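Local atomic coordinates of CbsA (Xanthomonas oryzae pv. oryzae, PDB entry 5XYH), a protein that probably hydrolyses beta-1,4-glucosidic bonds of cellulose in plant cell walls as a glycoside hydrolase family 6 exoglucanase, releasing cellobiose from chain ends. Residues Asn190-Gly195 with Asp228-Asn233; Leu212-Val217 with Ala285-Lys290. All coordinates share one frame; numbering follows the deposited sequence.

Contact 1. Residues Asn190-Gly195 with Asp228-Asn233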
loop_
_atom_site.group_PDB
_atom_site.type_symbol
_atom_site.label_atom_id
_atom_site.label_comp_id
_atom_site.label_asym_id
_atom_site.label_seq_id
_atom_site.Cartn_x
_atom_site.Cartn_y
_atom_site.Cartn_z
ATOM N N ASN A 190 10.005 10.918 0.722
ATOM C CA ASN A 190 10.076 9.510 0.340
ATOM C C ASN A 190 9.776 8.627 1.538
ATOM O O ASN A 190 10.479 8.697 2.550
ATOM C CB ASN A 190 11.451 9.150 -0.221
ATOM C CG ASN A 190 11.771 9.894 -1.491
ATOM O OD1 ASN A 190 10.934 10.014 -2.391
ATOM N ND2 ASN A 190 12.998 10.412 -1.577
ATOM N N TYR A 191 8.772 7.760 1.399
ATOM C CA TYR A 191 8.427 6.778 2.422
ATOM C C TYR A 191 8.630 5.369 1.871
ATOM O O TYR A 191 8.006 4.987 0.875
ATOM C CB TYR A 191 6.994 6.982 2.906
ATOM C CG TYR A 191 6.837 8.247 3.739
ATOM C CD1 TYR A 191 6.667 9.485 3.122
ATOM C CD2 TYR A 191 6.871 8.201 5.135
ATOM C CE1 TYR A 191 6.532 10.634 3.868
ATOM C CE2 TYR A 191 6.726 9.354 5.892
ATOM C CZ TYR A 191 6.554 10.565 5.248
ATOM O OH TYR A 191 6.398 11.724 5.978
ATOM N N MET A 192 9.500 4.607 2.531
ATOM C CA MET A 192 9.836 3.250 2.124
ATOM C C MET A 192 8.684 2.293 2.443
ATOM O O MET A 192 8.266 2.181 3.600
ATOM C CB MET A 192 11.103 2.800 2.854
ATOM C CG MET A 192 12.357 3.568 2.504
ATOM S SD MET A 192 12.840 3.304 0.805
ATOM C CE MET A 192 13.182 1.550 0.818
ATOM N N ASP A 193 8.187 1.580 1.432
ATOM C CA ASP A 193 7.193 0.545 1.673
ATOM C C ASP A 193 7.821 -0.589 2.468
ATOM O O ASP A 193 8.921 -1.045 2.145
ATOM C CB ASP A 193 6.640 -0.006 0.363
ATOM C CG ASP A 193 5.555 -1.050 0.595
ATOM O OD1 ASP A 193 4.377 -0.648 0.723
ATOM O OD2 ASP A 193 5.885 -2.259 0.686
ATOM N N ILE A 194 7.126 -1.064 3.495
ATOM C CA ILE A 194 7.707 -2.141 4.294
ATOM C C ILE A 194 6.632 -3.167 4.659
ATOM O O ILE A 194 6.548 -3.639 5.800
ATOM C CB ILE A 194 8.462 -1.557 5.517
ATOM C CG1 ILE A 194 9.380 -2.595 6.184
ATOM C CG2 ILE A 194 7.527 -0.866 6.523
ATOM C CD1 ILE A 194 10.409 -1.951 7.095
ATOM N N GLY A 195 5.807 -3.532 3.667
ATOM C CA GLY A 195 4.877 -4.638 3.818
ATOM C C GLY A 195 3.794 -4.362 4.852
ATOM O O GLY A 195 3.448 -3.214 5.136
ATOM N N ASP A 228 12.202 9.748 4.346
ATOM C CA ASP A 228 11.551 10.487 5.411
ATOM C C ASP A 228 10.829 9.566 6.375
ATOM O O ASP A 228 10.538 9.972 7.509
ATOM C CB ASP A 228 10.601 11.502 4.794
ATOM C CG ASP A 228 11.348 12.528 3.975
ATOM O OD1 ASP A 228 11.957 13.426 4.587
ATOM O OD2 ASP A 228 11.373 12.424 2.729
ATOM N N GLY A 229 10.553 8.335 5.954
ATOM C CA GLY A 229 9.906 7.378 6.835
ATOM C C GLY A 229 9.555 6.110 6.083
ATOM O O GLY A 229 10.155 5.793 5.047
ATOM N N PHE A 230 8.568 5.404 6.612
ATOM C CA PHE A 230 8.139 4.108 6.112
ATOM C C PHE A 230 6.627 4.113 5.953
ATOM O O PHE A 230 5.936 4.925 6.569
ATOM C CB PHE A 230 8.561 2.995 7.068
ATOM C CG PHE A 230 10.045 2.923 7.287
ATOM C CD1 PHE A 230 10.652 3.666 8.286
ATOM C CD2 PHE A 230 10.826 2.104 6.498
ATOM C CE1 PHE A 230 12.019 3.601 8.492
ATOM C CE2 PHE A 230 12.188 2.029 6.687
ATOM C CZ PHE A 230 12.788 2.780 7.697
ATOM N N ILE A 231 6.104 3.194 5.132
ATOM C CA ILE A 231 4.659 3.012 5.017
ATOM C C ILE A 231 4.328 1.528 5.086
ATOM O O ILE A 231 4.989 0.707 4.445
ATOM C CB ILE A 231 4.073 3.634 3.722
ATOM C CG1 ILE A 231 2.574 3.337 3.631
ATOM C CG2 ILE A 231 4.797 3.151 2.460
ATOM C CD1 ILE A 231 1.845 4.055 2.505
ATOM N N THR A 232 3.292 1.189 5.849
ATOM C CA THR A 232 2.773 -0.170 5.941
ATOM C C THR A 232 1.370 -0.247 5.338
ATOM O O THR A 232 0.686 0.770 5.161
ATOM C CB THR A 232 2.730 -0.651 7.397
ATOM O OG1 THR A 232 1.599 -0.073 8.067
ATOM C CG2 THR A 232 4.023 -0.276 8.140
ATOM N N ASN A 233 0.955 -1.471 5.004
ATOM C CA ASN A 233 -0.401 -1.818 4.569
ATOM C C ASN A 233 -0.735 -1.347 3.162
ATOM O O ASN A 233 -1.916 -1.416 2.773
ATOM C CB ASN A 233 -1.481 -1.291 5.524
ATOM C CG ASN A 233 -2.645 -2.270 5.678
ATOM O OD1 ASN A 233 -2.440 -3.485 5.696
ATOM N ND2 ASN A 233 -3.865 -1.742 5.818
#
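Asn190 and Asp228, at the start of this parallel strand pair, share two bonds: Asn190 N gives its hydrogen to the anti lone pair of Asp228 OD2 (2.9 Å), and Asp228 N returns one to Asn190 O at 2.7 Å, in the carbonyl plane. The carboxylate reaches Asn190 N because CG of Asp228 lies beside its own backbone N (chi1 -64°), while OD1 turns to His3. Strands 188-193 and 229-232 are neighbours in the central sheet of the distorted family 6 barrel, joined through helix 206-218 as a beta-alpha-beta unit. The ladder continues from Met192 N to Gly229 O, from Ile231 N to Met192 O (2.8 Å) and from Ile194 N to Ile231 O. Past the strand ends, Asn233 N still reaches Gly195 O at 3.0 Å. Asp193 OD2 accepts from Gly195 N, an Asx turn that shapes this exit, and OD1 is held by Thr234 OG1.

Tyr191, Asp193 and Ile231 share one face of the sheet, Met192 and Phe230 the other. The Tyr191 ring lies against the Gly229 backbone, CD2 3.5 Å from Gly229 C, with Asp228 CB over one face, offset toward the rim; its OH bonds to His355. On the other face Phe230 CD2 meets Met192 CB at 3.7 Å, and Phe282 stacks on the Phe230 ring. Farther along, the CG2 methyl of Ile194 sits 4.0 Å from Phe230 CB and 3.9 Å from Thr232 CG2.

Contact 2. Residues Leu212-Val217 with Ala285-Lys290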
loop_
_atom_site.group_PDB
_atom_site.type_symbol
_atom_site.label_atom_id
_atom_site.label_comp_id
_atom_site.label_asym_id
_atom_site.label_seq_id
_atom_site.Cartn_x
_atom_site.Cartn_y
_atom_site.Cartn_z
ATOM N N LEU A 212 18.627 -4.762 6.148
ATOM C CA LEU A 212 18.430 -4.543 4.719
ATOM C C LEU A 212 18.011 -3.109 4.435
ATOM O O LEU A 212 18.641 -2.418 3.633
ATOM C CB LEU A 212 17.384 -5.511 4.162
ATOM C CG LEU A 212 16.930 -5.267 2.720
ATOM C CD1 LEU A 212 18.091 -5.387 1.762
ATOM C CD2 LEU A 212 15.811 -6.247 2.349
ATOM N N TYR A 213 16.935 -2.646 5.069
ATOM C CA TYR A 213 16.507 -1.270 4.845
ATOM C C TYR A 213 17.597 -0.292 5.256
ATOM O O TYR A 213 17.835 0.708 4.572
ATOM C CB TYR A 213 15.204 -0.986 5.600
ATOM C CG TYR A 213 13.987 -1.526 4.870
ATOM C CD1 TYR A 213 13.641 -2.872 4.951
ATOM C CD2 TYR A 213 13.210 -0.698 4.090
ATOM C CE1 TYR A 213 12.526 -3.369 4.270
ATOM C CE2 TYR A 213 12.102 -1.179 3.409
ATOM C CZ TYR A 213 11.762 -2.500 3.491
ATOM O OH TYR A 213 10.651 -2.939 2.795
ATOM N N THR A 214 18.288 -0.574 6.354
ATOM C CA THR A 214 19.340 0.345 6.788
ATOM C C THR A 214 20.470 0.388 5.767
ATOM O O THR A 214 20.911 1.467 5.353
ATOM C CB THR A 214 19.858 -0.065 8.169
ATOM O OG1 THR A 214 18.774 -0.015 9.103
ATOM C CG2 THR A 214 20.946 0.894 8.628
ATOM N N ARG A 215 20.922 -0.786 5.318
ATOM C CA ARG A 215 22.015 -0.851 4.350
ATOM C C ARG A 215 21.660 -0.149 3.045
ATOM O O ARG A 215 22.496 0.560 2.466
ATOM C CB ARG A 215 22.374 -2.312 4.096
ATOM C CG ARG A 215 23.400 -2.532 3.027
ATOM C CD ARG A 215 23.782 -4.007 2.971
ATOM N NE ARG A 215 22.711 -4.865 2.458
ATOM C CZ ARG A 215 21.998 -5.709 3.200
ATOM N NH1 ARG A 215 22.230 -5.806 4.502
ATOM N NH2 ARG A 215 21.062 -6.462 2.634
ATOM N N VAL A 216 20.422 -0.315 2.567
ATOM C CA VAL A 216 20.056 0.281 1.282
ATOM C C VAL A 216 20.024 1.799 1.381
ATOM O O VAL A 216 20.607 2.500 0.546
ATOM C CB VAL A 216 18.706 -0.269 0.790
ATOM C CG1 VAL A 216 18.208 0.557 -0.412
ATOM C CG2 VAL A 216 18.841 -1.731 0.415
ATOM N N VAL A 217 19.318 2.338 2.384
ATOM C CA VAL A 217 19.197 3.789 2.459
ATOM C C VAL A 217 20.519 4.421 2.891
ATOM O O VAL A 217 20.872 5.514 2.430
ATOM C CB VAL A 217 18.044 4.189 3.396
ATOM C CG1 VAL A 217 17.818 5.694 3.329
ATOM C CG2 VAL A 217 16.772 3.441 3.028
ATOM N N ALA A 285 18.429 0.507 15.451
ATOM C CA ALA A 285 19.480 0.402 14.453
ATOM C C ALA A 285 20.162 1.735 14.168
ATOM O O ALA A 285 21.035 1.784 13.295
ATOM C CB ALA A 285 18.916 -0.172 13.149
ATOM N N GLY A 286 19.789 2.805 14.861
ATOM C CA GLY A 286 20.452 4.086 14.700
ATOM C C GLY A 286 19.762 5.081 13.788
ATOM O O GLY A 286 20.379 6.089 13.432
ATOM N N TRP A 287 18.512 4.832 13.399
ATOM C CA TRP A 287 17.746 5.806 12.629
ATOM C C TRP A 287 17.337 6.974 13.524
ATOM O O TRP A 287 17.174 6.802 14.732
ATOM C CB TRP A 287 16.486 5.159 12.035
ATOM C CG TRP A 287 16.738 4.226 10.865
ATOM C CD1 TRP A 287 17.330 2.995 10.908
ATOM C CD2 TRP A 287 16.412 4.465 9.496
ATOM N NE1 TRP A 287 17.404 2.456 9.646
ATOM C CE2 TRP A 287 16.829 3.329 8.762
ATOM C CE3 TRP A 287 15.798 5.521 8.816
ATOM C CZ2 TRP A 287 16.651 3.222 7.380
ATOM C CZ3 TRP A 287 15.622 5.411 7.438
ATOM C CH2 TRP A 287 16.052 4.271 6.739
ATOM N N PRO A 288 17.144 8.168 12.953
ATOM C CA PRO A 288 16.724 9.310 13.774
ATOM C C PRO A 288 15.341 9.096 14.359
ATOM O O PRO A 288 14.463 8.475 13.746
ATOM C CB PRO A 288 16.731 10.487 12.789
ATOM C CG PRO A 288 16.614 9.866 11.457
ATOM C CD PRO A 288 17.350 8.558 11.550
ATOM N N SER A 289 15.158 9.620 15.569
ATOM C CA SER A 289 13.912 9.410 16.290
ATOM C C SER A 289 12.722 10.031 15.574
ATOM O O SER A 289 11.580 9.631 15.828
ATOM C CB SER A 289 14.040 9.983 17.697
ATOM O OG SER A 289 14.465 11.325 17.621
ATOM N N LYS A 290 12.965 10.992 14.688
ATOM C CA LYS A 290 11.888 11.693 14.010
ATOM C C LYS A 290 11.316 10.928 12.818
ATOM O O LYS A 290 10.388 11.439 12.176
ATOM C CB LYS A 290 12.372 13.067 13.544
ATOM C CG LYS A 290 13.215 13.041 12.282
ATOM C CD LYS A 290 13.662 14.447 11.880
ATOM C CE LYS A 290 14.501 14.418 10.598
ATOM N NZ LYS A 290 15.702 13.530 10.681
#
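Residues 212-217 are a turn and more of helix 206-218, facing the non-helical segment 285-290, which leaves helix 271-284 through a Schellman motif at Gly286, whose positive phi turns the chain out of the helix.

Trp287 carries nearly all of the contact, presenting the rim of its indole to the helix. NE1 donates to Thr214 OG1 at 2.9 Å in an almost straight bond (172°), with the oxygen only 5° out of the ring plane. Thr214 OG1 stands beside its own backbone N (chi1 -60°), a position from which it also bonds to Ile210 O one turn earlier in the helix; the hydroxyl thus links the indole to the helix backbone. Ala285 brings its CB to 4.1 Å from the same OG1. Farther round the rim, Trp287 CZ2 lies 4.0 Å from Tyr213 O, again near the ring plane, a carbonyl that accepts from Val217 N within the helix. At the far corner CH2 meets CG2 of Val217 at 3.9 Å, with CB of Val217 equally near, and the two side chains cross at about a right angle. Phe282 meets the indole edge-to-face, and Leu224 touches it too.

The edge of the tryptophan is therefore divided by chemistry: its N-H is satisfied by a threonine hydroxyl, while its benzo corner rests on valine. One directional bond and an apolar contact at separate points of the rim together should restrict how the buried indole can rotate.

Contacts 1 and 2 lie about 12 Å apart, centre to centre, and their segments alternate along the chain: strand 188-193, helix 206-218, strand 229-232, then the loop between helix 271-284 and strand 292-296. Contact 1 pairs the two strands of a beta-alpha-beta unit; contact 2 ties its connecting helix to the next crossover, whose strand 292-296 pairs with 229-232. They touch directly. Tyr213 OH probably hydrogen-bonds to Asp193 O at 2.6 Å, and Phe230 CZ packs on Trp287 CH2 at 3.7 Å. Successive units of the family 6 barrel are thereby joined from the buried strands of contact 1 to the outer helix layer of contact 2.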